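Local coordinates for protein putative serine protease (Human astrovirus 1, PDB 2W5E) that cleaves the viral non-structural polyprotein into functional products, working as a trypsin-like serine protease domain, at residues D17-K22 with G40-V45; F26-D31 with L81-N86; P62-A67 with I154-D159; V94-N99 with S127-C132. One frame throughout, in Å; residues are numbered along the deposited sequence.

Contact 1. Residues D17-K22 with G40-V45; sequences DTPEGK and GNNTFV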
loop_
_atom_site.group_PDB
_atom_site.type_symbol
_atom_site.label_atom_id
_atom_site.label_comp_id
_atom_site.label_asym_id
_atom_site.label_seq_id
_atom_site.Cartn_x
_atom_site.Cartn_y
_atom_site.Cartn_z
ATOM N N ASP A 17 11.861 21.413 20.020
ATOM C CA ASP A 17 12.229 22.804 20.271
ATOM C C ASP A 17 12.214 23.103 21.775
ATOM O O ASP A 17 11.234 22.816 22.463
ATOM C CB ASP A 17 11.282 23.743 19.507
ATOM C CG ASP A 17 11.456 25.210 19.892
ATOM O OD1 ASP A 17 12.491 25.811 19.537
ATOM O OD2 ASP A 17 10.541 25.765 20.538
ATOM N N THR A 18 13.328 23.645 22.271
ATOM C CA THR A 18 13.465 24.090 23.663
ATOM C C THR A 18 14.133 25.476 23.684
ATOM O O THR A 18 14.619 25.937 22.647
ATOM C CB THR A 18 14.326 23.115 24.516
ATOM O OG1 THR A 18 15.698 23.191 24.104
ATOM C CG2 THR A 18 13.822 21.675 24.419
ATOM N N PRO A 19 14.161 26.145 24.860
ATOM C CA PRO A 19 14.866 27.434 24.934
ATOM C C PRO A 19 16.368 27.340 24.630
ATOM O O PRO A 19 16.979 28.342 24.252
ATOM C CB PRO A 19 14.641 27.882 26.388
ATOM C CG PRO A 19 13.431 27.125 26.847
ATOM C CD PRO A 19 13.536 25.795 26.151
ATOM N N GLU A 20 16.949 26.152 24.783
ATOM C CA GLU A 20 18.380 25.953 24.535
ATOM C C GLU A 20 18.721 25.684 23.070
ATOM O O GLU A 20 19.886 25.774 22.676
ATOM C CB GLU A 20 18.950 24.839 25.421
ATOM C CG GLU A 20 19.027 25.185 26.902
ATOM C CD GLU A 20 17.681 25.080 27.597
ATOM O OE1 GLU A 20 16.977 24.077 27.372
ATOM O OE2 GLU A 20 17.328 25.997 28.366
ATOM N N GLY A 21 17.712 25.349 22.268
ATOM C CA GLY A 21 17.919 25.057 20.852
ATOM C C GLY A 21 16.985 23.992 20.305
ATOM O O GLY A 21 15.920 23.733 20.871
ATOM N N LYS A 22 17.396 23.374 19.199
ATOM C CA LYS A 22 16.552 22.407 18.494
ATOM C C LYS A 22 17.262 21.084 18.227
ATOM O O LYS A 22 18.483 21.041 18.048
ATOM C CB LYS A 22 16.035 22.993 17.177
ATOM C CG LYS A 22 15.049 24.141 17.340
ATOM C CD LYS A 22 14.771 24.822 16.006
ATOM C CE LYS A 22 14.028 26.140 16.189
ATOM N NZ LYS A 22 12.656 25.941 16.731
ATOM N N GLY A 40 17.140 18.232 27.639
ATOM C CA GLY A 40 17.779 18.983 28.722
ATOM C C GLY A 40 16.975 18.914 30.008
ATOM O O GLY A 40 16.562 17.832 30.430
ATOM N N ASN A 41 16.745 20.076 30.616
ATOM C CA ASN A 41 15.971 20.179 31.856
ATOM C C ASN A 41 14.559 20.729 31.621
ATOM O O ASN A 41 13.998 21.427 32.469
ATOM C CB ASN A 41 16.721 21.022 32.894
ATOM C CG ASN A 41 18.084 20.448 33.235
ATOM O OD1 ASN A 41 18.203 19.286 33.618
ATOM N ND2 ASN A 41 19.117 21.262 33.093
ATOM N N ASN A 42 14.000 20.407 30.458
ATOM C CA ASN A 42 12.649 20.810 30.099
ATOM C C ASN A 42 11.706 19.608 30.155
ATOM O O ASN A 42 11.729 18.766 29.257
ATOM C CB ASN A 42 12.637 21.408 28.690
ATOM C CG ASN A 42 13.638 22.542 28.519
ATOM O OD1 ASN A 42 14.749 22.341 28.021
ATOM N ND2 ASN A 42 13.246 23.736 28.929
ATOM N N THR A 43 10.911 19.544 31.201
ATOM C CA THR A 43 9.858 18.577 31.348
ATOM C C THR A 43 8.811 18.624 30.245
ATOM O O THR A 43 8.331 17.642 29.807
ATOM C CB THR A 43 9.171 18.780 32.661
ATOM O OG1 THR A 43 10.066 18.552 33.737
ATOM C CG2 THR A 43 8.103 17.786 32.833
ATOM N N PHE A 44 8.501 19.808 29.819
ATOM C CA PHE A 44 7.663 20.070 28.655
ATOM C C PHE A 44 8.496 20.649 27.513
ATOM O O PHE A 44 9.235 21.623 27.695
ATOM C CB PHE A 44 6.510 21.023 28.992
ATOM C CG PHE A 44 5.470 20.425 29.898
ATOM C CD1 PHE A 44 4.437 19.649 29.377
ATOM C CD2 PHE A 44 5.513 20.652 31.274
ATOM C CE1 PHE A 44 3.466 19.096 30.210
ATOM C CE2 PHE A 44 4.546 20.101 32.122
ATOM C CZ PHE A 44 3.523 19.318 31.586
ATOM N N VAL A 45 8.372 20.037 26.337
ATOM C CA VAL A 45 9.064 20.509 25.141
ATOM C C VAL A 45 8.062 20.849 24.039
ATOM O O VAL A 45 6.904 20.417 24.084
ATOM C CB VAL A 45 10.114 19.475 24.622
ATOM C CG1 VAL A 45 11.195 19.215 25.681
ATOM C CG2 VAL A 45 9.439 18.162 24.187
HETATM O O HOH W 1 17.948 22.547 29.685
#

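Contact 2. Residues F26-D31 with L81-N86; sequences FFSGND and LKLSKN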
loop_
_atom_site.group_PDB
_atom_site.type_symbol
_atom_site.label_atom_id
_atom_site.label_comp_id
_atom_site.label_asym_id
_atom_site.label_seq_id
_atom_site.Cartn_x
_atom_site.Cartn_y
_atom_site.Cartn_z
ATOM N N PHE A 26 11.994 11.233 16.855
ATOM C CA PHE A 26 11.326 10.273 15.983
ATOM C C PHE A 26 10.248 9.474 16.700
ATOM O O PHE A 26 10.361 9.167 17.889
ATOM C CB PHE A 26 12.343 9.355 15.279
ATOM C CG PHE A 26 13.123 8.474 16.209
ATOM C CD1 PHE A 26 14.322 8.914 16.768
ATOM C CD2 PHE A 26 12.677 7.190 16.505
ATOM C CE1 PHE A 26 15.059 8.092 17.612
ATOM C CE2 PHE A 26 13.405 6.360 17.357
ATOM C CZ PHE A 26 14.597 6.809 17.910
ATOM N N PHE A 27 9.206 9.132 15.948
ATOM C CA PHE A 27 8.058 8.426 16.481
ATOM C C PHE A 27 8.340 6.932 16.532
ATOM O O PHE A 27 8.821 6.338 15.554
ATOM C CB PHE A 27 6.806 8.722 15.641
ATOM C CG PHE A 27 6.457 10.187 15.557
ATOM C CD1 PHE A 27 5.659 10.785 16.530
ATOM C CD2 PHE A 27 6.919 10.967 14.502
ATOM C CE1 PHE A 27 5.331 12.145 16.458
ATOM C CE2 PHE A 27 6.598 12.322 14.420
ATOM C CZ PHE A 27 5.802 12.913 15.402
ATOM N N SER A 28 8.058 6.343 17.689
ATOM C CA SER A 28 8.178 4.905 17.902
ATOM C C SER A 28 7.169 4.495 18.971
ATOM O O SER A 28 7.161 5.044 20.082
ATOM C CB SER A 28 9.595 4.532 18.331
ATOM O OG SER A 28 9.749 3.126 18.418
ATOM N N GLY A 29 6.312 3.537 18.624
ATOM C CA GLY A 29 5.168 3.190 19.461
ATOM C C GLY A 29 4.318 4.420 19.715
ATOM O O GLY A 29 3.948 5.130 18.778
ATOM N N ASN A 30 4.032 4.680 20.988
ATOM C CA ASN A 30 3.289 5.873 21.392
ATOM C C ASN A 30 4.217 7.004 21.859
ATOM O O ASN A 30 3.775 7.975 22.474
ATOM C CB ASN A 30 2.279 5.514 22.494
ATOM C CG ASN A 30 1.281 6.629 22.767
ATOM O OD1 ASN A 30 0.665 7.176 21.845
ATOM N ND2 ASN A 30 1.123 6.978 24.044
ATOM N N ASP A 31 5.504 6.878 21.547
ATOM C CA ASP A 31 6.503 7.832 22.015
ATOM C C ASP A 31 7.117 8.674 20.907
ATOM O O ASP A 31 7.006 8.354 19.721
ATOM C CB ASP A 31 7.629 7.099 22.743
ATOM C CG ASP A 31 7.213 6.588 24.106
ATOM O OD1 ASP A 31 6.484 7.300 24.833
ATOM O OD2 ASP A 31 7.638 5.466 24.454
ATOM N N LEU A 81 8.854 4.309 13.585
ATOM C CA LEU A 81 9.993 3.425 13.427
ATOM C C LEU A 81 9.934 2.268 14.413
ATOM O O LEU A 81 9.616 2.450 15.585
ATOM C CB LEU A 81 11.303 4.205 13.584
ATOM C CG LEU A 81 11.556 5.381 12.627
ATOM C CD1 LEU A 81 12.889 6.045 12.926
ATOM C CD2 LEU A 81 11.483 4.951 11.158
ATOM N N LYS A 82 10.237 1.076 13.917
ATOM C CA LYS A 82 10.328 -0.105 14.763
ATOM C C LYS A 82 11.786 -0.437 15.058
ATOM O O LYS A 82 12.684 -0.041 14.316
ATOM C CB LYS A 82 9.600 -1.291 14.115
ATOM C CG LYS A 82 8.078 -1.174 14.196
ATOM C CD LYS A 82 7.356 -2.378 13.593
ATOM C CE LYS A 82 7.080 -2.194 12.101
ATOM N NZ LYS A 82 6.091 -3.194 11.581
ATOM N N LEU A 83 12.020 -1.137 16.163
ATOM C CA LEU A 83 13.366 -1.580 16.505
ATOM C C LEU A 83 13.695 -2.893 15.808
ATOM O O LEU A 83 12.793 -3.652 15.439
ATOM C CB LEU A 83 13.530 -1.711 18.020
ATOM C CG LEU A 83 14.035 -0.455 18.737
ATOM C CD1 LEU A 83 12.958 0.612 18.831
ATOM C CD2 LEU A 83 14.527 -0.824 20.112
ATOM N N SER A 84 14.985 -3.151 15.615
ATOM C CA SER A 84 15.408 -4.356 14.908
ATOM C C SER A 84 15.416 -5.584 15.804
ATOM O O SER A 84 15.829 -5.521 16.965
ATOM C CB SER A 84 16.784 -4.177 14.272
ATOM O OG SER A 84 17.171 -5.380 13.624
ATOM N N LYS A 85 14.959 -6.700 15.241
ATOM C CA LYS A 85 14.982 -7.991 15.921
ATOM C C LYS A 85 16.371 -8.617 15.793
ATOM O O LYS A 85 16.942 -9.084 16.783
ATOM C CB LYS A 85 13.927 -8.935 15.333
ATOM C CG LYS A 85 12.574 -8.288 15.035
ATOM C CD LYS A 85 11.504 -9.343 14.756
ATOM C CE LYS A 85 10.219 -8.721 14.213
ATOM N NZ LYS A 85 10.331 -8.387 12.756
ATOM N N ASN A 86 16.900 -8.620 14.567
ATOM C CA ASN A 86 18.229 -9.167 14.274
ATOM C C ASN A 86 19.132 -8.087 13.672
ATOM O O ASN A 86 19.271 -8.007 12.446
ATOM C CB ASN A 86 18.126 -10.365 13.320
ATOM C CG ASN A 86 17.065 -11.365 13.744
ATOM O OD1 ASN A 86 17.149 -11.967 14.821
ATOM N ND2 ASN A 86 16.056 -11.552 12.893
HETATM O O HOH W 2 6.756 1.821 16.186
#

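Contact 3. Residues P62-A67 with I154-D159; sequences PEKDIA and IIDPTD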
loop_
_atom_site.group_PDB
_atom_site.type_symbol
_atom_site.label_atom_id
_atom_site.label_comp_id
_atom_site.label_asym_id
_atom_site.label_seq_id
_atom_site.Cartn_x
_atom_site.Cartn_y
_atom_site.Cartn_z
ATOM N N PRO A 62 15.944 7.256 30.980
ATOM C CA PRO A 62 16.751 6.138 31.480
ATOM C C PRO A 62 18.217 6.515 31.713
ATOM O O PRO A 62 18.603 7.668 31.506
ATOM C CB PRO A 62 16.633 5.096 30.361
ATOM C CG PRO A 62 16.387 5.892 29.135
ATOM C CD PRO A 62 15.554 7.062 29.571
ATOM N N GLU A 63 19.015 5.540 32.145
ATOM C CA GLU A 63 20.452 5.729 32.355
ATOM C C GLU A 63 21.157 6.104 31.052
ATOM O O GLU A 63 22.039 6.965 31.050
ATOM C CB GLU A 63 21.073 4.466 32.961
ATOM C CG GLU A 63 22.497 4.646 33.489
ATOM C CD GLU A 63 22.979 3.456 34.308
ATOM O OE1 GLU A 63 22.221 2.983 35.189
ATOM O OE2 GLU A 63 24.125 3.001 34.079
ATOM N N LYS A 64 20.759 5.460 29.951
ATOM C CA LYS A 64 21.237 5.822 28.614
ATOM C C LYS A 64 20.860 7.261 28.272
ATOM O O LYS A 64 19.821 7.756 28.712
ATOM C CB LYS A 64 20.665 4.881 27.552
ATOM C CG LYS A 64 21.428 3.583 27.388
ATOM C CD LYS A 64 20.856 2.753 26.250
ATOM C CE LYS A 64 21.507 1.383 26.202
ATOM N NZ LYS A 64 20.802 0.472 25.265
ATOM N N ASP A 65 21.707 7.918 27.485
ATOM C CA ASP A 65 21.503 9.311 27.102
ATOM C C ASP A 65 20.399 9.461 26.044
ATOM O O ASP A 65 20.601 10.055 24.984
ATOM C CB ASP A 65 22.825 9.934 26.627
ATOM C CG ASP A 65 23.840 10.111 27.762
ATOM O OD1 ASP A 65 23.429 10.286 28.929
ATOM O OD2 ASP A 65 25.055 10.082 27.482
ATOM N N ILE A 66 19.230 8.912 26.362
ATOM C CA ILE A 66 18.065 8.936 25.488
ATOM C C ILE A 66 16.869 9.450 26.296
ATOM O O ILE A 66 16.808 9.263 27.511
ATOM C CB ILE A 66 17.789 7.519 24.888
ATOM C CG1 ILE A 66 18.899 7.127 23.901
ATOM C CG2 ILE A 66 16.438 7.453 24.185
ATOM C CD1 ILE A 66 18.941 5.638 23.566
ATOM N N ALA A 67 15.939 10.115 25.617
ATOM C CA ALA A 67 14.725 10.631 26.248
ATOM C C ALA A 67 13.467 10.118 25.545
ATOM O O ALA A 67 13.413 10.049 24.318
ATOM C CB ALA A 67 14.745 12.155 26.266
ATOM N N ILE A 154 23.329 2.887 21.135
ATOM C CA ILE A 154 22.447 1.778 20.760
ATOM C C ILE A 154 21.214 1.703 21.669
ATOM O O ILE A 154 21.314 1.856 22.891
ATOM C CB ILE A 154 23.216 0.418 20.711
ATOM C CG1 ILE A 154 23.989 0.287 19.397
ATOM C CG2 ILE A 154 22.276 -0.778 20.830
ATOM C CD1 ILE A 154 25.463 0.573 19.510
ATOM N N ILE A 155 20.057 1.482 21.049
ATOM C CA ILE A 155 18.789 1.379 21.761
ATOM C C ILE A 155 18.224 -0.040 21.646
ATOM O O ILE A 155 18.392 -0.705 20.620
ATOM C CB ILE A 155 17.767 2.446 21.250
ATOM C CG1 ILE A 155 16.541 2.531 22.173
ATOM C CG2 ILE A 155 17.377 2.196 19.785
ATOM C CD1 ILE A 155 15.561 3.662 21.832
ATOM N N ASP A 156 17.579 -0.507 22.711
ATOM C CA ASP A 156 16.851 -1.776 22.679
ATOM C C ASP A 156 15.499 -1.652 23.410
ATOM O O ASP A 156 15.279 -0.668 24.118
ATOM C CB ASP A 156 17.725 -2.943 23.187
ATOM C CG ASP A 156 18.040 -2.856 24.665
ATOM O OD1 ASP A 156 17.116 -3.041 25.479
ATOM O OD2 ASP A 156 19.220 -2.640 25.016
ATOM N N PRO A 157 14.578 -2.622 23.209
ATOM C CA PRO A 157 13.229 -2.521 23.786
ATOM C C PRO A 157 13.155 -2.343 25.311
ATOM O O PRO A 157 12.150 -1.826 25.810
ATOM C CB PRO A 157 12.572 -3.843 23.368
ATOM C CG PRO A 157 13.293 -4.236 22.138
ATOM C CD PRO A 157 14.716 -3.850 22.401
ATOM N N THR A 158 14.198 -2.751 26.035
ATOM C CA THR A 158 14.205 -2.641 27.498
ATOM C C THR A 158 14.503 -1.220 27.976
ATOM O O THR A 158 14.340 -0.913 29.160
ATOM C CB THR A 158 15.196 -3.629 28.170
ATOM O OG1 THR A 158 16.542 -3.171 27.988
ATOM C CG2 THR A 158 15.044 -5.043 27.603
ATOM N N ASP A 159 14.941 -0.363 27.055
ATOM C CA ASP A 159 15.250 1.033 27.365
ATOM C C ASP A 159 14.003 1.899 27.507
ATOM O O ASP A 159 14.053 2.959 28.133
ATOM C CB ASP A 159 16.168 1.631 26.295
ATOM C CG ASP A 159 17.566 1.051 26.333
ATOM O OD1 ASP A 159 18.080 0.787 27.439
ATOM O OD2 ASP A 159 18.159 0.871 25.250
#

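Contact 4. Residues V94-N99 with S127-C132; sequences VMAYVN and SGAPVC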
loop_
_atom_site.group_PDB
_atom_site.type_symbol
_atom_site.label_atom_id
_atom_site.label_comp_id
_atom_site.label_asym_id
_atom_site.label_seq_id
_atom_site.Cartn_x
_atom_site.Cartn_y
_atom_site.Cartn_z
ATOM N N VAL A 94 21.105 7.183 8.322
ATOM C CA VAL A 94 20.857 8.200 9.352
ATOM C C VAL A 94 19.957 9.294 8.779
ATOM O O VAL A 94 20.253 9.845 7.720
ATOM C CB VAL A 94 22.177 8.818 9.901
ATOM C CG1 VAL A 94 21.899 9.685 11.136
ATOM C CG2 VAL A 94 23.185 7.734 10.239
ATOM N N MET A 95 18.859 9.591 9.479
ATOM C CA MET A 95 17.897 10.617 9.052
ATOM C C MET A 95 17.787 11.682 10.128
ATOM O O MET A 95 17.502 11.362 11.283
ATOM C CB MET A 95 16.493 10.038 8.870
ATOM C CG MET A 95 16.344 8.811 7.999
ATOM S SD MET A 95 14.582 8.432 7.852
ATOM C CE MET A 95 14.154 7.866 9.493
ATOM N N ALA A 96 17.984 12.938 9.743
ATOM C CA ALA A 96 17.995 14.050 10.690
ATOM C C ALA A 96 17.398 15.316 10.095
ATOM O O ALA A 96 17.401 15.505 8.873
ATOM C CB ALA A 96 19.422 14.318 11.161
ATOM N N TYR A 97 16.873 16.175 10.967
ATOM C CA TYR A 97 16.569 17.545 10.589
ATOM C C TYR A 97 17.750 18.424 10.977
ATOM O O TYR A 97 18.119 18.509 12.145
ATOM C CB TYR A 97 15.276 18.051 11.237
ATOM C CG TYR A 97 14.028 17.725 10.449
ATOM C CD1 TYR A 97 13.771 18.341 9.227
ATOM C CD2 TYR A 97 13.102 16.803 10.930
ATOM C CE1 TYR A 97 12.628 18.044 8.498
ATOM C CE2 TYR A 97 11.952 16.500 10.213
ATOM C CZ TYR A 97 11.723 17.118 8.999
ATOM O OH TYR A 97 10.580 16.825 8.297
ATOM N N VAL A 98 18.359 19.039 9.972
ATOM C CA VAL A 98 19.509 19.904 10.172
ATOM C C VAL A 98 19.066 21.292 9.757
ATOM O O VAL A 98 18.847 21.548 8.575
ATOM C CB VAL A 98 20.725 19.439 9.341
ATOM C CG1 VAL A 98 21.905 20.380 9.539
ATOM C CG2 VAL A 98 21.115 18.004 9.705
ATOM N N ASN A 99 18.916 22.177 10.741
ATOM C CA ASN A 99 18.270 23.467 10.530
ATOM C C ASN A 99 16.889 23.247 9.894
ATOM O O ASN A 99 16.100 22.474 10.430
ATOM C CB ASN A 99 19.186 24.413 9.739
ATOM C CG ASN A 99 20.477 24.735 10.494
ATOM O OD1 ASN A 99 20.468 24.891 11.718
ATOM N ND2 ASN A 99 21.591 24.820 9.769
ATOM N N SER A 127 21.701 15.899 16.665
ATOM C CA SER A 127 21.333 15.302 17.953
ATOM C C SER A 127 19.903 14.761 17.945
ATOM O O SER A 127 18.977 15.453 17.517
ATOM C CB SER A 127 21.496 16.309 19.096
ATOM O OG SER A 127 22.822 16.821 19.167
ATOM N N GLY A 128 19.747 13.522 18.410
ATOM C CA GLY A 128 18.442 12.863 18.495
ATOM C C GLY A 128 18.064 12.018 17.282
ATOM O O GLY A 128 17.156 11.190 17.363
ATOM N N ALA A 129 18.763 12.220 16.167
ATOM C CA ALA A 129 18.470 11.521 14.907
ATOM C C ALA A 129 18.485 9.997 15.050
ATOM O O ALA A 129 19.399 9.436 15.658
ATOM C CB ALA A 129 19.444 11.943 13.834
ATOM N N PRO A 130 17.470 9.321 14.481
ATOM C CA PRO A 130 17.486 7.866 14.490
ATOM C C PRO A 130 18.580 7.336 13.557
ATOM O O PRO A 130 18.755 7.843 12.443
ATOM C CB PRO A 130 16.093 7.494 13.964
ATOM C CG PRO A 130 15.698 8.653 13.106
ATOM C CD PRO A 130 16.284 9.860 13.786
ATOM N N VAL A 131 19.322 6.348 14.036
ATOM C CA VAL A 131 20.283 5.632 13.208
ATOM C C VAL A 131 19.665 4.271 12.916
ATOM O O VAL A 131 19.494 3.467 13.823
ATOM C CB VAL A 131 21.659 5.492 13.905
ATOM C CG1 VAL A 131 22.668 4.823 12.974
ATOM C CG2 VAL A 131 22.184 6.869 14.336
ATOM N N CYS A 132 19.319 4.036 11.651
ATOM C CA CYS A 132 18.579 2.830 11.245
ATOM C C CYS A 132 19.456 1.803 10.529
ATOM O O CYS A 132 20.513 2.145 10.027
ATOM C CB CYS A 132 17.413 3.219 10.328
ATOM S SG CYS A 132 16.195 4.308 11.103
#

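Contact 1. Residues D17-K22 with G40-V45
With chi1 at -54°, N42 swings CG beside its own backbone N and sends its amide out toward the T18-G21 turn, while T18 at chi1 70° holds OG1 back over that turn and leaves CG2 facing V45. The methyl meeting is plain: T18 CG2 lies 3.8 Å from V45 CG1, the two side chains running side by side in the same direction. Around the amide, P19 brings its CD to 4.0 Å from N42 CG. E20 comes from the opposite direction with a chain bent at chi2, and its carboxylate ends up nearly coplanar with the amide, the planes 19° apart. The T18-G21 segment is the type I turn of a tight beta hairpin joining strands 13-18 and 21-28, the first two strands of the N-terminal barrel of this chymotrypsin-like fold. T18 OG1 accepts from E20 N at 3.3 Å, an ST turn within the bend. Beside the turn, linking its two strands, K22 NZ makes a salt bridge to D17 OD1, 2.8 Å long, meeting the oxygen from above the carboxylate plane; D17 OD2 is taken by N46. A water accepts from N41 N and donates weakly to E20 OE1, 2.9 Å from each atom.

Contact 2. Residues F26-D31 with L81-N86
The F26 ring and the L81 side chain cross at about a right angle, L81 CD1 coming obliquely to the ring and lying 3.8 Å from F26 CD2. F26 takes chi1 64°, CG held between its backbone N and carbonyl carbon, which keeps the ring on the side of L81. One residue on, the backbone takes over: L81 N donates to F27 O at 2.8 Å in an almost straight bond, 168° at the hydrogen. S28 then turns its OG beside its own carbonyl carbon and donates to L81 O, 2.9 Å away and nearly in line with that C=O. Residues S28 to D31 form the type II' turn of the hairpin between strands 21-28 and 31-35 in the N-terminal barrel, whereas 81-86 belongs to the connection leading to the C-terminal barrel, so the contact joins the first barrel to the linker by two direct hydrogen bonds. V138 and P130 of the second barrel touch both F26 and L81. L81 O is gripped twice, since a water donates to it at 3.0 Å while accepting from G29 N. Further along the linker, L83 bends back until its CD1 is 4.1 Å from S28 OG.

Contact 3. Residues P62-A67 with I154-D159
K64 lays its straight aliphatic chain across the D159 side chain at about a right angle, CD 3.4 Å from D159 OD2, before its ammonium group reaches a pocket of oxygens. Extended torsions beyond CG (chi2 -176°) carry NZ the full length of the chain to this point. There it donates to D159 OD2 at 2.7 Å, using the syn lone pair, and to I154 O at 2.8 Å, which it meets tilted 34° from the carbonyl plane. D156 OD2, 3.5 Å from NZ, adds a looser salt bridge, so two carboxylates share one lysine and would favour its charged form. Both acids are fixed from behind. D156 N donates to D159 OD2 at 2.9 Å on the anti side, giving that oxygen two donors, and D156 OD1 accepts from T158 OG1 on its syn lone pair and from T158 N in an Asx turn. Beside the polar cluster the I66 and I155 side chains cross at about a right angle, I66 CD1 4.1 Å from I155 CB, and P62 CG rests 3.9 Å from the carbonyl oxygen D159 O. Between K64 and I66 the chain makes an inverse gamma turn centred on D65, closed by I66 N donating to K64 O at 2.7 Å; D65 O is also held by Q143. The segment after the last strand of the C-terminal barrel thus packs against, and through K64 is bonded to, the loop of the N-terminal barrel that carries D65, the aspartate of the catalytic triad.

Contact 4. Residues V94-N99 with S127-C132
M95 N donates to P130 O across 3.4 Å, a straight but weak bond (168° at the hydrogen) that helps close the C-terminal beta barrel of the chymotrypsin-like fold. Strands 91-98 and 130-132 are the first and fourth of its six in chain order, and they run antiparallel here, with 159° between their directions. The returning bond is missing because P130 has no N-H: M95 O, buried and with no polar partner in the model, faces P130 CD at 3.2 Å and A129 CB instead. V94 and V131 form a non-hydrogen-bonded pair whose side chains lie together on one side of the sheet, V94 CG2 to V131 CG1 4.0 Å. Their neighbour Y118 touches both. Next along, A96 CB and A129 CB meet directly at 3.6 Å, a tight meeting of two methyls just where the chain passes from the catalytic loop into strand 130-132. That loop carries S127, the nucleophile of the triad in its GxSG sequence, whose OG is hydrogen-bonded to H37; G128 follows at phi 93°, where a CB would clash with the preceding carbonyl O. On the other side of the sheet from V94 and V131, M95 bends at chi3 so that its CE methyl sits 4.0 Å from P130 CG and 4.4 Å from C132 SG.

How the contacts relate
The catalytic triad ties these regions together: contact 3 holds D65 and contact 4 holds S127, on different barrels, the centres of the two contacts about 16 Å apart. Contact 2 sits between the two barrels and touches contacts 3 and 4. Toward contact 4, F26 CD1 packs 3.6 Å from P130 CB; toward contact 3, L83 CD2 lies 3.5 Å from D156 C. Residues 81-86 and 154-159 therefore meet at the barrel interface, one linking the barrels and the other returning from the second to the first. Contact 1 lies in the N-terminal barrel well away from contact 2, their centres about 23 Å apart, although both use strand 21-28; its E20 side chain is still about 9 Å from that of H37.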